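Xylosidase (Xanthomonas axonopodis pv. citri, PDB 6XN2) is a family GH43 glycoside hydrolase that probably cleaves xylo-oligosaccharides, releasing xylose, and carries a calcium ion near its sugar pocket. Local coordinates at residues H87-A92 and R335-A340; T307-C312 and W318-H323. All blocks are in the same frame, centred on the assembly; numbering follows the deposited sequence.

How the contacts relate
Contact 1 joins the sheet that holds strand 85-91 to the sheet that holds strand 336-342, while contact 2 is the beta hairpin inside that second sheet. Strand 317-324 of the hairpin is the direct neighbour of strand 336-342: Lys338 N lies 2.6 Å from Tyr322 O and Ala340 O lies 2.8 Å from Leu320 N, both probable hydrogen bonds. The contact centres are 10 Å apart, and Met339 CE of contact 1 also packs on Phe321 CZ of contact 2 at 3.5 Å. Both contacts send one residue to the sugar pocket, Arg335 and His308 respectively; the calcium ion held by His308 is 6.9 Å from XYP O3.

Contact 1. Residues H87-A92 and R335-A340; sequences HVLRMA and RSIKMA. With XYP (beta-D-xylopyranose), chain E.
Leu89 and Met91 meet Ile337 and Met339 in a small apolar contact between two blades of the five-bladed beta-propeller that is the family GH43 fold. The strands belong to different sheets, the one starting with strand 47-56 and the three-stranded one near the C-terminus, so the contact closes the ring between early and late parts of the chain. Their touching parts run 18° apart in direction, but CA of Leu89 and CA of Ile337 are 10.7 Å apart, a spacing bridged by side chains with no hydrogen bond between the segments.

Two pairs do the bridging, and all four CB atoms point toward the other strand. Leu89 and Ile337 reach tip to tip, CD1 of Leu89 to CD1 of Ile337 at 3.8 Å. Next along the strands, Met91 and Met339 cross obliquely and touch through sulfur, SD to SD, at 3.7 Å. Each methionine chain bends at its last torsion, chi3 64° in Met91 and -65° in Met339, and CE of Met339 lies 4.1 Å from SD of Met91. Ile62 of the neighbouring strand 59-67 also lies against Ile337, and Val98 against Met91.

Just before the second strand, Arg335 turns from this packing to the xylose pocket. Asp67 pairs with its NE in a salt bridge and Thr306 hydrogen-bonds its NH1, which together fix how the guanidinium is turned. The same sugar is hydrogen-bonded by Asp50, Asp170, Glu257 and the backbone N of Ala119. Arg335 presents its guanidinium edge, in plane, to the xylose ring: NH1 approaches C5 to 3.1 Å, and NH2 gives O4 a weak hydrogen bond of 3.4 Å.

Contact 2. Residues T307-C312 and W318-H323; sequences THHSIC and WYLFYH. With CA (calcium ion), chain D.
An antiparallel beta hairpin, strands 310-314 and 317-324, pairs Ser310, Ile311 and Cys312 with Phe321, Leu320 and Tyr319, its open end reaching the sugar pocket and the calcium ion. Backbone bonding sets the register. Ser310 and Phe321 form a hydrogen-bonded pair, Ser310 N to Phe321 O at 2.9 Å and Phe321 N to Ser310 O at 2.8 Å; Cys312 and Tyr319 repeat the pattern. Between them Ile311 and Leu320 make the non-hydrogen-bonded pair.

Side-chain packing occupies both faces. On the side of Ile311 and Leu320, CG2 of Ile311 meets CE3 of Trp318 at 3.6 Å, the two side chains crossing at about a right angle. Leu320 CD1 comes to the edge of the His309 imidazole, 3.7 Å from CD2, while Ser271 hydrogen-bonds the polar NE2 of that ring. On the opposite face, the hydroxyl OG of Ser310, hydrogen-bonded to Pro51 O and Ala53 N, lies beside Phe321 CB.

Beyond the Ser310-Phe321 pair, at the open end, the chains are joined by water and by histidines. Water 1 accepts from Thr307 OG1, His308 N and His323 N. CE1 of His323 touches His308 CB at 3.3 Å, and the His323 ring is held by Thr306 at NE2 and the Asp50 backbone N at ND1. CG of His308 lies roughly anti to the backbone N (chi1 -151°), which carries the ring away from the 318-323 strand toward the metal, and the calcium lies in the ring plane.

NE2 of His308, 2.6 Å from the calcium, is the only ligand these two segments give it; five waters and one further atom complete the shell. The hairpin thus holds the metal through a single imidazole nitrogen and otherwise through water, and His323, packed on CB of His308, probably affects the ring only indirectly.

Contact 1. Residues H87-A92 and R335-A340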
ATOM      1  N   HIS A  87       2.964  -2.342 -14.304  1.00 28.55           N
ATOM      2  CA  HIS A  87       4.300  -2.004 -14.824  1.00 32.01           C
ATOM      3  C   HIS A  87       5.282  -2.018 -13.661  1.00 30.25           C
ATOM      4  O   HIS A  87       4.866  -2.037 -12.535  1.00 31.38           O
ATOM      5  CB  HIS A  87       4.323  -0.612 -15.436  1.00 31.10           C
ATOM      6  CG  HIS A  87       3.683  -0.523 -16.766  1.00 31.09           C
ATOM      7  ND1 HIS A  87       4.318  -0.007 -17.844  1.00 35.15           N
ATOM      8  CD2 HIS A  87       2.465  -0.866 -17.183  1.00 32.56           C
ATOM      9  CE1 HIS A  87       3.518  -0.043 -18.866  1.00 34.94           C
ATOM     10  NE2 HIS A  87       2.396  -0.560 -18.489  1.00 31.80           N
ATOM     11  N   VAL A  88       6.558  -2.013 -13.979  1.00 29.98           N
ATOM     12  CA  VAL A  88       7.577  -1.870 -12.969  1.00 29.01           C
ATOM     13  C   VAL A  88       8.415  -0.638 -13.285  1.00 30.65           C
ATOM     14  O   VAL A  88       8.781  -0.449 -14.372  1.00 32.13           O
ATOM     15  CB  VAL A  88       8.456  -3.107 -12.838  1.00 31.89           C
ATOM     16  CG1 VAL A  88       9.526  -2.892 -11.813  1.00 30.41           C
ATOM     17  CG2 VAL A  88       7.618  -4.284 -12.447  1.00 31.52           C
ATOM     18  N   LEU A  89       8.665   0.211 -12.313  1.00 30.91           N
ATOM     19  CA  LEU A  89       9.477   1.402 -12.517  1.00 30.05           C
ATOM     20  C   LEU A  89      10.790   1.272 -11.756  1.00 31.01           C
ATOM     21  O   LEU A  89      10.868   0.545 -10.771  1.00 30.12           O
ATOM     22  CB  LEU A  89       8.718   2.657 -12.066  1.00 27.48           C
ATOM     23  CG  LEU A  89       7.270   2.773 -12.549  1.00 27.09           C
ATOM     24  CD1 LEU A  89       6.560   3.979 -11.914  1.00 29.74           C
ATOM     25  CD2 LEU A  89       7.201   2.860 -14.060  1.00 30.99           C
ATOM     26  N   ARG A  90      11.824   1.968 -12.212  1.00 31.61           N
ATOM     27  CA  ARG A  90      13.111   1.897 -11.534  1.00 29.86           C
ATOM     28  C   ARG A  90      13.825   3.246 -11.456  1.00 28.26           C
ATOM     29  O   ARG A  90      13.794   4.037 -12.400  1.00 31.75           O
ATOM     30  CB  ARG A  90      14.019   0.872 -12.230  1.00 29.34           C
ATOM     31  CG  ARG A  90      15.421   0.757 -11.625  1.00 30.75           C
ATOM     32  CD  ARG A  90      16.222  -0.358 -12.285  1.00 31.23           C
ATOM     33  NE  ARG A  90      16.428  -0.088 -13.705  1.00 31.81           N
ATOM     34  CZ  ARG A  90      16.621  -1.024 -14.629  1.00 41.56           C
ATOM     35  NH1 ARG A  90      16.628  -2.307 -14.288  1.00 34.26           N
ATOM     36  NH2 ARG A  90      16.804  -0.672 -15.894  1.00 36.74           N
ATOM     37  N   MET A  91      14.464   3.496 -10.317  1.00 30.58           N
ATOM     38  CA  MET A  91      15.474   4.541 -10.213  1.00 32.47           C
ATOM     39  C   MET A  91      16.806   3.852  -9.974  1.00 31.76           C
ATOM     40  O   MET A  91      16.996   3.215  -8.937  1.00 32.56           O
ATOM     41  CB  MET A  91      15.160   5.523  -9.086  1.00 32.05           C
ATOM     42  CG  MET A  91      13.975   6.420  -9.379  1.00 37.41           C
ATOM     43  SD  MET A  91      13.600   7.509  -7.995  1.00 40.26           S
ATOM     44  CE  MET A  91      15.084   8.509  -7.937  1.00 37.34           C
ATOM     45  N   ALA A  92      17.715   3.964 -10.937  1.00 32.79           N
ATOM     46  CA  ALA A  92      18.995   3.264 -10.868  1.00 32.67           C
ATOM     47  C   ALA A  92      19.832   3.727  -9.678  1.00 33.34           C
ATOM     48  O   ALA A  92      20.586   2.945  -9.102  1.00 32.91           O
ATOM     49  CB  ALA A  92      19.773   3.452 -12.160  1.00 33.97           C
ATOM     50  N   ARG A 335      -4.513   8.626 -11.266  1.00 32.27           N
ATOM     51  CA  ARG A 335      -3.541   9.191 -10.405  1.00 31.17           C
ATOM     52  C   ARG A 335      -2.134   9.226 -10.961  1.00 33.08           C
ATOM     53  O   ARG A 335      -1.876   8.656 -11.962  1.00 31.68           O
ATOM     54  CB  ARG A 335      -3.591   8.336  -9.136  1.00 30.64           C
ATOM     55  CG  ARG A 335      -4.981   8.251  -8.532  1.00 30.89           C
ATOM     56  CD  ARG A 335      -5.214   7.127  -7.542  1.00 31.33           C
ATOM     57  NE  ARG A 335      -5.417   5.865  -8.178  1.00 28.99           N
ATOM     58  CZ  ARG A 335      -5.853   4.776  -7.575  1.00 34.74           C
ATOM     59  NH1 ARG A 335      -6.130   4.773  -6.301  1.00 31.91           N
ATOM     60  NH2 ARG A 335      -5.997   3.680  -8.251  1.00 35.53           N
ATOM     61  N   SER A 336      -1.183   9.690 -10.173  1.00 25.90           N
ATOM     62  CA  SER A 336       0.235   9.636 -10.508  1.00 29.86           C
ATOM     63  C   SER A 336       1.027   9.496  -9.216  1.00 27.79           C
ATOM     64  O   SER A 336       0.729  10.168  -8.227  1.00 25.89           O
ATOM     65  CB  SER A 336       0.682  10.891 -11.270  1.00 31.12           C
ATOM     66  OG  SER A 336       0.917  11.954 -10.361  1.00 35.32           O
ATOM     67  N   ILE A 337       2.043   8.641  -9.218  1.00 26.87           N
ATOM     68  CA  ILE A 337       2.823   8.457  -8.004  1.00 29.64           C
ATOM     69  C   ILE A 337       3.894   9.533  -7.845  1.00 30.08           C
ATOM     70  O   ILE A 337       4.332  10.156  -8.815  1.00 30.73           O
ATOM     71  CB  ILE A 337       3.474   7.063  -7.941  1.00 27.95           C
ATOM     72  CG1 ILE A 337       4.574   6.917  -8.998  1.00 30.35           C
ATOM     73  CG2 ILE A 337       2.388   5.977  -8.029  1.00 25.27           C
ATOM     74  CD1 ILE A 337       5.538   5.772  -8.722  1.00 29.29           C
ATOM     75  N   LYS A 338       4.287   9.753  -6.597  1.00 27.47           N
ATOM     76  CA  LYS A 338       5.216  10.804  -6.228  1.00 30.51           C
ATOM     77  C   LYS A 338       6.143  10.296  -5.134  1.00 28.71           C
ATOM     78  O   LYS A 338       5.864   9.274  -4.503  1.00 30.88           O
ATOM     79  CB  LYS A 338       4.453  12.036  -5.736  1.00 27.41           C
ATOM     80  CG  LYS A 338       3.533  12.666  -6.764  1.00 28.49           C
ATOM     81  CD  LYS A 338       2.808  13.870  -6.164  1.00 28.65           C
ATOM     82  CE  LYS A 338       2.359  14.841  -7.243  1.00 28.31           C
ATOM     83  NZ  LYS A 338       1.761  16.069  -6.638  1.00 28.02           N
ATOM     84  N   MET A 339       7.209  11.005  -4.857  1.00 28.71           N
ATOM     85  CA  MET A 339       8.087  10.670  -3.747  1.00 30.12           C
ATOM     86  C   MET A 339       8.544  11.917  -3.030  1.00 31.63           C
ATOM     87  O   MET A 339       8.578  12.942  -3.605  1.00 29.17           O
ATOM     88  CB  MET A 339       9.295   9.860  -4.173  1.00 29.84           C
ATOM     89  CG  MET A 339      10.290  10.612  -4.988  1.00 35.84           C
ATOM     90  SD  MET A 339      11.485   9.534  -5.773  1.00 39.80           S
ATOM     91  CE  MET A 339      12.288   8.896  -4.358  1.00 30.98           C
ATOM     92  N   ALA A 340       8.890  11.772  -1.766  1.00 27.18           N
ATOM     93  CA  ALA A 340       9.373  12.840  -0.922  1.00 30.89           C
ATOM     94  C   ALA A 340      10.280  12.327   0.187  1.00 34.06           C
ATOM     95  O   ALA A 340      10.088  11.279   0.688  1.00 34.32           O
ATOM     96  CB  ALA A 340       8.221  13.596  -0.329  1.00 28.98           C
TER
HETATM   97  O1  XYP E 402      -9.389   1.734  -2.742  1.00 38.05           O
HETATM   98  C1  XYP E 402      -8.193   1.900  -3.469  1.00 41.49           C
HETATM   99  C2  XYP E 402      -7.325   0.681  -3.240  1.00 41.04           C
HETATM  100  C3  XYP E 402      -6.235   0.551  -4.256  1.00 36.80           C
HETATM  101  C4  XYP E 402      -6.792   0.727  -5.653  1.00 39.65           C
HETATM  102  C5  XYP E 402      -7.516   2.039  -5.734  1.00 38.44           C
HETATM  103  O2  XYP E 402      -6.697   0.685  -1.966  1.00 38.59           O
HETATM  104  O3  XYP E 402      -5.790  -0.756  -4.046  1.00 35.56           O
HETATM  105  O4  XYP E 402      -5.753   0.761  -6.579  1.00 38.52           O
HETATM  106  O5  XYP E 402      -8.567   2.076  -4.811  1.00 41.42           O

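Contact 2. Residues T307-C312 and W318-H323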
ATOM      1  N   THR A 307      -5.623   7.739  -1.002  1.00 27.20           N
ATOM      2  CA  THR A 307      -4.271   8.016  -0.597  1.00 25.38           C
ATOM      3  C   THR A 307      -3.612   6.668  -0.318  1.00 28.01           C
ATOM      4  O   THR A 307      -4.178   5.862   0.319  1.00 23.63           O
ATOM      5  CB  THR A 307      -4.172   9.019   0.559  1.00 26.47           C
ATOM      6  OG1 THR A 307      -2.816   9.316   0.827  1.00 25.97           O
ATOM      7  CG2 THR A 307      -4.806   8.503   1.775  1.00 26.97           C
ATOM      8  N   HIS A 308      -2.435   6.440  -0.869  1.00 27.23           N
ATOM      9  CA  HIS A 308      -1.752   5.181  -0.712  1.00 25.99           C
ATOM     10  C   HIS A 308      -0.263   5.420  -0.743  1.00 29.13           C
ATOM     11  O   HIS A 308       0.166   6.318  -1.376  1.00 25.85           O
ATOM     12  CB  HIS A 308      -2.115   4.299  -1.864  1.00 28.84           C
ATOM     13  CG  HIS A 308      -2.093   2.851  -1.547  1.00 27.02           C
ATOM     14  ND1 HIS A 308      -3.230   2.164  -1.252  1.00 29.39           N
ATOM     15  CD2 HIS A 308      -1.100   1.948  -1.560  1.00 28.16           C
ATOM     16  CE1 HIS A 308      -2.932   0.908  -1.038  1.00 33.82           C
ATOM     17  NE2 HIS A 308      -1.647   0.755  -1.212  1.00 25.00           N
ATOM     18  N   HIS A 309       0.518   4.573  -0.105  1.00 25.41           N
ATOM     19  CA  HIS A 309       1.923   4.854  -0.024  1.00 29.10           C
ATOM     20  C   HIS A 309       2.844   3.724   0.334  1.00 25.33           C
ATOM     21  O   HIS A 309       2.420   2.657   0.599  1.00 26.15           O
ATOM     22  CB  HIS A 309       2.079   5.795   1.155  1.00 25.72           C
ATOM     23  CG  HIS A 309       2.091   5.083   2.471  1.00 27.26           C
ATOM     24  ND1 HIS A 309       1.064   4.279   2.885  1.00 24.82           N
ATOM     25  CD2 HIS A 309       3.053   4.961   3.405  1.00 28.16           C
ATOM     26  CE1 HIS A 309       1.367   3.749   4.047  1.00 29.50           C
ATOM     27  NE2 HIS A 309       2.571   4.140   4.380  1.00 26.33           N
ATOM     28  N   SER A 310       4.131   3.979   0.227  1.00 25.47           N
ATOM     29  CA  SER A 310       5.108   3.084   0.815  1.00 28.91           C
ATOM     30  C   SER A 310       6.232   3.919   1.410  1.00 28.17           C
ATOM     31  O   SER A 310       6.356   5.110   1.119  1.00 29.62           O
ATOM     32  CB  SER A 310       5.629   2.074  -0.209  1.00 27.46           C
ATOM     33  OG  SER A 310       6.296   2.699  -1.286  1.00 26.00           O
ATOM     34  N   ILE A 311       7.031   3.290   2.261  1.00 28.81           N
ATOM     35  CA  ILE A 311       8.172   3.944   2.885  1.00 27.10           C
ATOM     36  C   ILE A 311       9.409   3.081   2.684  1.00 29.99           C
ATOM     37  O   ILE A 311       9.424   1.899   3.045  1.00 29.72           O
ATOM     38  CB  ILE A 311       7.932   4.189   4.382  1.00 25.02           C
ATOM     39  CG1 ILE A 311       6.806   5.205   4.584  1.00 25.87           C
ATOM     40  CG2 ILE A 311       9.224   4.632   5.063  1.00 28.92           C
ATOM     41  CD1 ILE A 311       6.299   5.270   6.007  1.00 28.10           C
ATOM     42  N   CYS A 312      10.434   3.665   2.084  1.00 26.36           N
ATOM     43  CA  CYS A 312      11.589   2.837   1.681  1.00 30.21           C
ATOM     44  C   CYS A 312      12.908   3.582   1.849  1.00 33.78           C
ATOM     45  O   CYS A 312      12.967   4.745   1.537  1.00 29.72           O
ATOM     46  CB  CYS A 312      11.423   2.506   0.208  1.00 30.22           C
ATOM     47  SG  CYS A 312      12.738   1.482  -0.476  1.00 32.84           S
ATOM     48  N   TRP A 318      15.569   7.955   3.662  1.00 39.07           N
ATOM     49  CA  TRP A 318      14.239   7.340   3.656  1.00 34.87           C
ATOM     50  C   TRP A 318      13.322   8.166   2.775  1.00 34.72           C
ATOM     51  O   TRP A 318      13.377   9.396   2.792  1.00 34.47           O
ATOM     52  CB  TRP A 318      13.631   7.253   5.057  1.00 33.67           C
ATOM     53  CG  TRP A 318      14.171   6.189   5.936  1.00 34.50           C
ATOM     54  CD1 TRP A 318      15.141   6.329   6.881  1.00 36.51           C
ATOM     55  CD2 TRP A 318      13.745   4.822   5.996  1.00 32.20           C
ATOM     56  NE1 TRP A 318      15.359   5.135   7.513  1.00 36.06           N
ATOM     57  CE2 TRP A 318      14.515   4.191   6.991  1.00 36.31           C
ATOM     58  CE3 TRP A 318      12.791   4.068   5.302  1.00 32.00           C
ATOM     59  CZ2 TRP A 318      14.368   2.840   7.308  1.00 35.25           C
ATOM     60  CZ3 TRP A 318      12.649   2.725   5.616  1.00 34.62           C
ATOM     61  CH2 TRP A 318      13.428   2.129   6.613  1.00 31.06           C
ATOM     62  N   TYR A 319      12.431   7.514   2.079  1.00 32.10           N
ATOM     63  CA  TYR A 319      11.488   8.231   1.287  1.00 32.56           C
ATOM     64  C   TYR A 319      10.082   7.767   1.511  1.00 31.99           C
ATOM     65  O   TYR A 319       9.863   6.649   1.822  1.00 29.82           O
ATOM     66  CB  TYR A 319      11.756   8.018  -0.188  1.00 31.26           C
ATOM     67  CG  TYR A 319      13.040   8.530  -0.696  1.00 34.31           C
ATOM     68  CD1 TYR A 319      13.165   9.812  -1.136  1.00 34.58           C
ATOM     69  CD2 TYR A 319      14.120   7.722  -0.763  1.00 35.72           C
ATOM     70  CE1 TYR A 319      14.345  10.277  -1.622  1.00 34.87           C
ATOM     71  CE2 TYR A 319      15.317   8.173  -1.237  1.00 36.86           C
ATOM     72  CZ  TYR A 319      15.426   9.456  -1.660  1.00 38.18           C
ATOM     73  OH  TYR A 319      16.605   9.875  -2.130  1.00 35.80           O
ATOM     74  N   LEU A 320       9.161   8.706   1.403  1.00 31.61           N
ATOM     75  CA  LEU A 320       7.742   8.412   1.325  1.00 27.89           C
ATOM     76  C   LEU A 320       7.350   8.400  -0.148  1.00 28.39           C
ATOM     77  O   LEU A 320       7.577   9.378  -0.866  1.00 29.44           O
ATOM     78  CB  LEU A 320       6.909   9.450   2.089  1.00 30.36           C
ATOM     79  CG  LEU A 320       5.394   9.272   1.916  1.00 29.11           C
ATOM     80  CD1 LEU A 320       4.956   8.022   2.641  1.00 27.02           C
ATOM     81  CD2 LEU A 320       4.575  10.480   2.372  1.00 28.80           C
ATOM     82  N   PHE A 321       6.794   7.287  -0.605  1.00 26.27           N
ATOM     83  CA  PHE A 321       6.211   7.229  -1.938  1.00 25.77           C
ATOM     84  C   PHE A 321       4.707   7.296  -1.787  1.00 28.04           C
ATOM     85  O   PHE A 321       4.138   6.605  -0.951  1.00 26.52           O
ATOM     86  CB  PHE A 321       6.625   5.955  -2.669  1.00 26.99           C
ATOM     87  CG  PHE A 321       8.073   5.920  -3.036  1.00 28.43           C
ATOM     88  CD1 PHE A 321       9.034   5.638  -2.081  1.00 30.32           C
ATOM     89  CD2 PHE A 321       8.476   6.176  -4.337  1.00 30.39           C
ATOM     90  CE1 PHE A 321      10.381   5.605  -2.419  1.00 29.11           C
ATOM     91  CE2 PHE A 321       9.820   6.144  -4.679  1.00 31.06           C
ATOM     92  CZ  PHE A 321      10.767   5.860  -3.713  1.00 28.83           C
ATOM     93  N   TYR A 322       4.059   8.139  -2.575  1.00 24.26           N
ATOM     94  CA  TYR A 322       2.625   8.316  -2.428  1.00 24.59           C
ATOM     95  C   TYR A 322       2.047   8.657  -3.781  1.00 30.03           C
ATOM     96  O   TYR A 322       2.756   8.581  -4.790  1.00 24.80           O
ATOM     97  CB  TYR A 322       2.311   9.399  -1.389  1.00 25.92           C
ATOM     98  CG  TYR A 322       2.842  10.778  -1.723  1.00 26.24           C
ATOM     99  CD1 TYR A 322       4.198  11.077  -1.589  1.00 27.41           C
ATOM    100  CD2 TYR A 322       1.981  11.795  -2.144  1.00 27.48           C
ATOM    101  CE1 TYR A 322       4.687  12.338  -1.897  1.00 28.29           C
ATOM    102  CE2 TYR A 322       2.461  13.063  -2.451  1.00 26.80           C
ATOM    103  CZ  TYR A 322       3.814  13.328  -2.320  1.00 31.30           C
ATOM    104  OH  TYR A 322       4.298  14.584  -2.622  1.00 26.82           O
ATOM    105  N   HIS A 323       0.768   9.014  -3.824  1.00 26.56           N
ATOM    106  CA  HIS A 323       0.179   9.462  -5.081  1.00 27.58           C
ATOM    107  C   HIS A 323      -0.858  10.562  -4.871  1.00 27.80           C
ATOM    108  O   HIS A 323      -1.331  10.790  -3.755  1.00 27.58           O
ATOM    109  CB  HIS A 323      -0.439   8.277  -5.853  1.00 26.41           C
ATOM    110  CG  HIS A 323      -1.692   7.716  -5.241  1.00 28.82           C
ATOM    111  ND1 HIS A 323      -1.806   6.394  -4.862  1.00 27.58           N
ATOM    112  CD2 HIS A 323      -2.891   8.287  -4.975  1.00 27.03           C
ATOM    113  CE1 HIS A 323      -3.017   6.183  -4.375  1.00 28.87           C
ATOM    114  NE2 HIS A 323      -3.692   7.317  -4.424  1.00 26.02           N
TER
HETATM  115 CA    CA D 401       0.319  -0.927  -0.782  1.00 32.72          CA
HETATM  116  O   HOH W   1      -1.258   9.178  -1.580  1.00 24.46           O
HETATM  117  O   HOH W   2       0.709   0.472   1.430  1.00 29.54           O
HETATM  118  O   HOH W   3      -0.830  -2.162   1.239  1.00 23.62           O
HETATM  119  O   HOH W   4       2.287  -2.610  -0.563  1.00 28.69           O
HETATM  120  O   HOH W   5      -0.809  -3.124  -1.713  1.00 24.89           O
HETATM  121  O   HOH W   6       0.820  -0.885  -3.366  1.00 22.45           O